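PDB 3OYV: imelysin from Bacteroides ovatus ATCC 8483, which belongs to the imelysin-like proteins implicated in bacterial iron uptake and is probably an outer-membrane, metal-binding protein, classed as a peptidase. Local coordinates for residues 9-21 with 349-361. Sequence-based numbering, arbitrary orientation. Where two conformers were deposited one is given.
Sequences VDPANIDYTPENA and FLLYKNGEPRKVQ. With GOL (glycerol), chain E.
K353 NZ is gripped by two side chains of the N-terminal segment: D15 OD1 at 2.7 Å, a salt bridge that uses the syn side of the carboxylate, and N13 OD1, which accepts a hydrogen bond from the same ammonium. The lysine is stretched out along its whole length, with CG anti to the backbone N (chi1 -176°), and this carries NZ from the hairpin strand 352-353 across to the loop. A water accepts a hydrogen bond from N13 ND2 and donates one to D15 OD2, bridging the two side chains.

R358 shows how one guanidinium can tie a helix end to a distant loop. Its NE and NH2 both donate to F349 O, each at 2.9 Å, in the guanidinium plane, where helix 343-351 is ending; NH1 turns to the other segment and donates to I14 O at 2.7 Å. NH2 also reaches O3 of a glycerol, probably from the crystallisation liquor, which I14 N binds as well. A leucine in place of R358 would probably leave I14 O and F349 O without these donors and let the loop drift from the helix end. A water bridges D15 OD1 and R358 NH1, which are too far apart for a direct salt bridge.

Apolar side chains and one carbonyl pack beside these bonds. I14 CG2 meets F349 CE1 obliquely at 3.9 Å, while A12 O lies at the edge of that ring, 3.4 Å from CZ. V360 CG1 packs 3.7 Å from Y16 CE2, the two side chains running side by side; Y16 OH is bonded to H25, and W24 and F268 meet its ring edge-to-face. Two waters link the Y16 backbone to K359 O. The whole joins the loop before helix 21-47 to a two-stranded beta hairpin with a type I' turn and the C-terminal tail, clasping both chain ends of a largely helical imelysin-family protein.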
loop_
_atom_site.group_PDB
_atom_site.type_symbol
_atom_site.label_atom_id
_atom_site.label_comp_id
_atom_site.label_asym_id
_atom_site.label_seq_id
_atom_site.Cartn_x
_atom_site.Cartn_y
_atom_site.Cartn_z
ATOM N N VAL A 9 0.679 -4.990 -26.337
ATOM C CA VAL A 9 1.050 -5.167 -24.918
ATOM C C VAL A 9 2.452 -5.783 -24.826
ATOM O O VAL A 9 2.724 -6.751 -25.506
ATOM C CB VAL A 9 0.032 -6.094 -24.203
ATOM C CG1 VAL A 9 0.515 -6.517 -22.820
ATOM C CG2 VAL A 9 -1.332 -5.388 -24.129
ATOM N N ASP A 10 3.325 -5.203 -24.001
ATOM C CA ASP A 10 4.686 -5.716 -23.839
ATOM C C ASP A 10 4.831 -6.281 -22.428
ATOM O O ASP A 10 5.063 -5.523 -21.467
ATOM C CB ASP A 10 5.731 -4.640 -24.145
ATOM C CG ASP A 10 7.160 -5.189 -24.191
ATOM O OD1 ASP A 10 7.367 -6.411 -23.943
ATOM O OD2 ASP A 10 8.076 -4.367 -24.477
ATOM N N PRO A 11 4.694 -7.626 -22.278
ATOM C CA PRO A 11 4.881 -8.283 -20.970
ATOM C C PRO A 11 6.285 -8.266 -20.398
ATOM O O PRO A 11 6.467 -8.566 -19.192
ATOM C CB PRO A 11 4.549 -9.762 -21.248
ATOM C CG PRO A 11 3.892 -9.800 -22.572
ATOM C CD PRO A 11 4.447 -8.633 -23.333
ATOM N N ALA A 12 7.272 -7.925 -21.214
ATOM C CA ALA A 12 8.658 -7.873 -20.731
ATOM C C ALA A 12 9.092 -9.154 -20.011
ATOM O O ALA A 12 9.531 -9.131 -18.853
ATOM C CB ALA A 12 8.816 -6.664 -19.809
ATOM N N ASN A 13 9.003 -10.271 -20.709
ATOM C CA ASN A 13 9.435 -11.567 -20.212
ATOM C C ASN A 13 10.963 -11.615 -20.075
ATOM O O ASN A 13 11.677 -11.286 -21.017
ATOM C CB ASN A 13 9.026 -12.675 -21.196
ATOM C CG ASN A 13 9.386 -14.055 -20.687
ATOM O OD1 ASN A 13 8.723 -14.583 -19.793
ATOM N ND2 ASN A 13 10.424 -14.663 -21.272
ATOM N N ILE A 14 11.450 -12.046 -18.924
ATOM C CA ILE A 14 12.868 -12.341 -18.757
ATOM C C ILE A 14 13.005 -13.368 -17.647
ATOM O O ILE A 14 12.210 -13.362 -16.708
ATOM C CB ILE A 14 13.649 -11.050 -18.489
ATOM C CG1 ILE A 14 15.141 -11.328 -18.449
ATOM C CG2 ILE A 14 13.147 -10.361 -17.180
ATOM C CD1 ILE A 14 15.990 -10.038 -18.479
ATOM N N ASP A 15 13.974 -14.262 -17.758
ATOM C CA ASP A 15 14.307 -15.176 -16.686
ATOM C C ASP A 15 15.722 -14.904 -16.193
ATOM O O ASP A 15 16.561 -14.394 -16.940
ATOM C CB ASP A 15 14.195 -16.624 -17.152
ATOM C CG ASP A 15 12.793 -16.990 -17.605
ATOM O OD1 ASP A 15 11.851 -16.776 -16.821
ATOM O OD2 ASP A 15 12.641 -17.504 -18.738
ATOM N N TYR A 16 15.953 -15.264 -14.942
ATOM C CA TYR A 16 17.268 -15.170 -14.335
ATOM C C TYR A 16 18.196 -16.188 -14.979
ATOM O O TYR A 16 17.854 -17.386 -15.080
ATOM C CB TYR A 16 17.109 -15.431 -12.843
ATOM C CG TYR A 16 18.363 -15.398 -12.011
ATOM C CD1 TYR A 16 18.822 -14.204 -11.442
ATOM C CD2 TYR A 16 19.075 -16.555 -11.752
ATOM C CE1 TYR A 16 19.944 -14.184 -10.638
ATOM C CE2 TYR A 16 20.215 -16.540 -10.965
ATOM C CZ TYR A 16 20.658 -15.342 -10.409
ATOM O OH TYR A 16 21.790 -15.367 -9.625
ATOM N N THR A 17 19.362 -15.721 -15.419
ATOM C CA THR A 17 20.345 -16.599 -16.055
ATOM C C THR A 17 21.734 -16.264 -15.521
ATOM O O THR A 17 21.940 -15.187 -14.980
ATOM C CB THR A 17 20.396 -16.370 -17.575
ATOM O OG1 THR A 17 20.969 -15.069 -17.841
ATOM C CG2 THR A 17 18.969 -16.517 -18.244
ATOM N N PRO A 18 22.729 -17.142 -15.765
ATOM C CA PRO A 18 24.094 -16.761 -15.393
ATOM C C PRO A 18 24.543 -15.449 -16.045
ATOM O O PRO A 18 25.291 -14.678 -15.456
ATOM C CB PRO A 18 24.943 -17.929 -15.916
ATOM C CG PRO A 18 23.978 -19.098 -15.864
ATOM C CD PRO A 18 22.645 -18.535 -16.263
ATOM N N GLU A 19 24.075 -15.190 -17.253
ATOM C CA GLU A 19 24.544 -14.044 -18.010
ATOM C C GLU A 19 23.930 -12.735 -17.523
ATOM O O GLU A 19 24.553 -11.692 -17.663
ATOM C CB GLU A 19 24.249 -14.256 -19.491
ATOM C CG GLU A 19 25.194 -15.244 -20.157
ATOM C CD GLU A 19 24.887 -16.700 -19.801
ATOM O OE1 GLU A 19 23.697 -17.033 -19.498
ATOM O OE2 GLU A 19 25.854 -17.508 -19.840
ATOM N N ASN A 20 22.717 -12.757 -16.954
ATOM C CA ASN A 20 22.123 -11.522 -16.414
ATOM C C ASN A 20 22.164 -11.462 -14.892
ATOM O O ASN A 20 21.729 -10.471 -14.301
ATOM C CB ASN A 20 20.708 -11.257 -16.936
ATOM C CG ASN A 20 19.727 -12.331 -16.545
ATOM O OD1 ASN A 20 19.853 -12.926 -15.476
ATOM N ND2 ASN A 20 18.699 -12.546 -17.380
ATOM N N ALA A 21 22.789 -12.460 -14.249
ATOM C CA ALA A 21 22.713 -12.576 -12.797
ATOM C C ALA A 21 23.347 -11.381 -12.096
ATOM O O ALA A 21 22.828 -10.893 -11.107
ATOM C CB ALA A 21 23.400 -13.859 -12.345
ATOM N N PHE A 349 8.592 -7.797 -9.530
ATOM C CA PHE A 349 8.950 -8.293 -10.882
ATOM C C PHE A 349 10.235 -9.122 -10.854
ATOM O O PHE A 349 10.353 -10.129 -11.537
ATOM C CB PHE A 349 9.125 -7.069 -11.783
ATOM C CG PHE A 349 9.535 -7.365 -13.211
ATOM C CD1 PHE A 349 10.849 -7.593 -13.547
ATOM C CD2 PHE A 349 8.620 -7.267 -14.234
ATOM C CE1 PHE A 349 11.196 -7.837 -14.860
ATOM C CE2 PHE A 349 8.989 -7.482 -15.553
ATOM C CZ PHE A 349 10.264 -7.785 -15.849
ATOM N N LEU A 350 11.188 -8.655 -10.063
ATOM C CA LEU A 350 12.516 -9.265 -9.935
ATOM C C LEU A 350 12.531 -10.541 -9.117
ATOM O O LEU A 350 13.468 -11.335 -9.239
ATOM C CB LEU A 350 13.501 -8.223 -9.378
ATOM C CG LEU A 350 13.809 -7.000 -10.272
ATOM C CD1 LEU A 350 14.577 -5.916 -9.477
ATOM C CD2 LEU A 350 14.537 -7.408 -11.580
ATOM N N LEU A 351 11.482 -10.756 -8.307
ATOM C CA LEU A 351 11.402 -11.890 -7.406
ATOM C C LEU A 351 10.437 -12.999 -7.833
ATOM O O LEU A 351 10.601 -14.142 -7.416
ATOM C CB LEU A 351 11.033 -11.431 -5.986
ATOM C CG LEU A 351 12.085 -10.621 -5.252
ATOM C CD1 LEU A 351 11.516 -10.140 -3.911
ATOM C CD2 LEU A 351 13.375 -11.453 -5.056
ATOM N N TYR A 352 9.401 -12.633 -8.594
ATOM C CA TYR A 352 8.309 -13.518 -8.939
ATOM C C TYR A 352 8.097 -13.636 -10.440
ATOM O O TYR A 352 8.375 -12.684 -11.186
ATOM C CB TYR A 352 7.013 -12.969 -8.377
ATOM C CG TYR A 352 6.832 -13.025 -6.886
ATOM C CD1 TYR A 352 6.249 -14.116 -6.281
ATOM C CD2 TYR A 352 7.168 -11.926 -6.088
ATOM C CE1 TYR A 352 6.008 -14.120 -4.910
ATOM C CE2 TYR A 352 6.962 -11.939 -4.728
ATOM C CZ TYR A 352 6.358 -13.026 -4.146
ATOM O OH TYR A 352 6.128 -12.982 -2.793
ATOM N N LYS A 353 7.556 -14.778 -10.841
ATOM C CA LYS A 353 7.036 -14.902 -12.178
ATOM C C LYS A 353 5.787 -15.770 -12.142
ATOM O O LYS A 353 5.813 -16.896 -11.642
ATOM C CB LYS A 353 8.114 -15.481 -13.073
ATOM C CG LYS A 353 7.657 -15.556 -14.533
ATOM C CD LYS A 353 8.735 -16.021 -15.449
ATOM C CE LYS A 353 8.319 -15.884 -16.894
ATOM N NZ LYS A 353 9.322 -16.530 -17.790
ATOM N N ASN A 354 4.686 -15.237 -12.668
ATOM C CA ASN A 354 3.447 -16.037 -12.862
ATOM C C ASN A 354 2.951 -16.688 -11.563
ATOM O O ASN A 354 2.525 -17.854 -11.512
ATOM C CB ASN A 354 3.622 -17.107 -13.980
ATOM C CG ASN A 354 3.967 -16.505 -15.350
ATOM O OD1 ASN A 354 3.639 -15.346 -15.660
ATOM N ND2 ASN A 354 4.664 -17.297 -16.175
ATOM N N GLY A 355 3.024 -15.909 -10.492
ATOM C CA GLY A 355 2.490 -16.274 -9.196
ATOM C C GLY A 355 3.398 -17.071 -8.280
ATOM O O GLY A 355 2.994 -17.431 -7.178
ATOM N N GLU A 356 4.627 -17.363 -8.709
ATOM C CA GLU A 356 5.551 -18.191 -7.915
ATOM C C GLU A 356 6.904 -17.496 -7.824
ATOM O O GLU A 356 7.241 -16.694 -8.694
ATOM C CB GLU A 356 5.734 -19.585 -8.543
ATOM C CG GLU A 356 4.462 -20.454 -8.594
ATOM C CD GLU A 356 3.954 -20.923 -7.209
ATOM O OE1 GLU A 356 4.576 -20.626 -6.152
ATOM O OE2 GLU A 356 2.896 -21.605 -7.177
ATOM N N PRO A 357 7.687 -17.814 -6.780
ATOM C CA PRO A 357 9.046 -17.304 -6.740
ATOM C C PRO A 357 9.809 -17.715 -7.985
ATOM O O PRO A 357 9.634 -18.845 -8.487
ATOM C CB PRO A 357 9.646 -17.986 -5.498
ATOM C CG PRO A 357 8.478 -18.162 -4.588
ATOM C CD PRO A 357 7.338 -18.519 -5.537
ATOM N N ARG A 358 10.676 -16.826 -8.468
ATOM C CA ARG A 358 11.562 -17.197 -9.559
ATOM C C ARG A 358 12.538 -18.284 -9.129
ATOM O O ARG A 358 12.854 -18.439 -7.943
ATOM C CB ARG A 358 12.321 -15.999 -10.057
ATOM C CG ARG A 358 11.432 -15.048 -10.795
ATOM C CD ARG A 358 12.217 -13.837 -11.212
ATOM N NE ARG A 358 11.494 -12.809 -11.975
ATOM C CZ ARG A 358 11.349 -12.791 -13.301
ATOM N NH1 ARG A 358 11.684 -13.841 -14.061
ATOM N NH2 ARG A 358 10.815 -11.729 -13.874
ATOM N N LYS A 359 13.036 -18.995 -10.133
ATOM C CA LYS A 359 14.023 -20.047 -9.940
ATOM C C LYS A 359 15.279 -19.716 -10.723
ATOM O O LYS A 359 15.253 -18.992 -11.729
ATOM C CB LYS A 359 13.476 -21.408 -10.408
ATOM C CG LYS A 359 12.251 -21.860 -9.654
ATOM C CD LYS A 359 11.787 -23.179 -10.176
ATOM C CE LYS A 359 10.574 -23.678 -9.414
ATOM N NZ LYS A 359 10.148 -25.032 -9.886
ATOM N N VAL A 360 16.385 -20.257 -10.237
ATOM C CA VAL A 360 17.638 -20.186 -10.957
ATOM C C VAL A 360 17.630 -21.292 -12.044
ATOM O O VAL A 360 16.838 -22.245 -12.012
ATOM C CB VAL A 360 18.849 -20.284 -9.990
ATOM C CG1 VAL A 360 18.739 -19.217 -8.844
ATOM C CG2 VAL A 360 18.982 -21.685 -9.431
ATOM N N GLN A 361 18.509 -21.137 -13.010
ATOM C CA GLN A 361 18.542 -22.026 -14.176
ATOM C C GLN A 361 19.017 -23.422 -13.778
ATOM O O GLN A 361 19.728 -23.625 -12.788
ATOM C CB GLN A 361 19.510 -21.455 -15.226
ATOM C CG GLN A 361 18.945 -21.250 -16.611
ATOM C CD GLN A 361 20.042 -20.825 -17.579
ATOM O OE1 GLN A 361 21.210 -21.202 -17.414
ATOM N NE2 GLN A 361 19.676 -20.031 -18.582
ATOM O OXT GLN A 361 18.722 -24.407 -14.466
HETATM C C1 GOL E . 7.615 -10.374 -14.216
HETATM O O1 GOL E . 7.448 -11.609 -13.537
HETATM C C2 GOL E . 7.252 -10.476 -15.716
HETATM O O2 GOL E . 5.863 -10.854 -15.845
HETATM C C3 GOL E . 8.041 -11.566 -16.487
HETATM O O3 GOL E . 9.451 -11.336 -16.671
HETATM O O HOH W 1 10.506 -17.240 -20.722
HETATM O O HOH W 2 11.831 -16.658 -14.018
HETATM O O HOH W 3 14.058 -16.523 -13.062
HETATM O O HOH W 4 15.879 -19.008 -14.497
#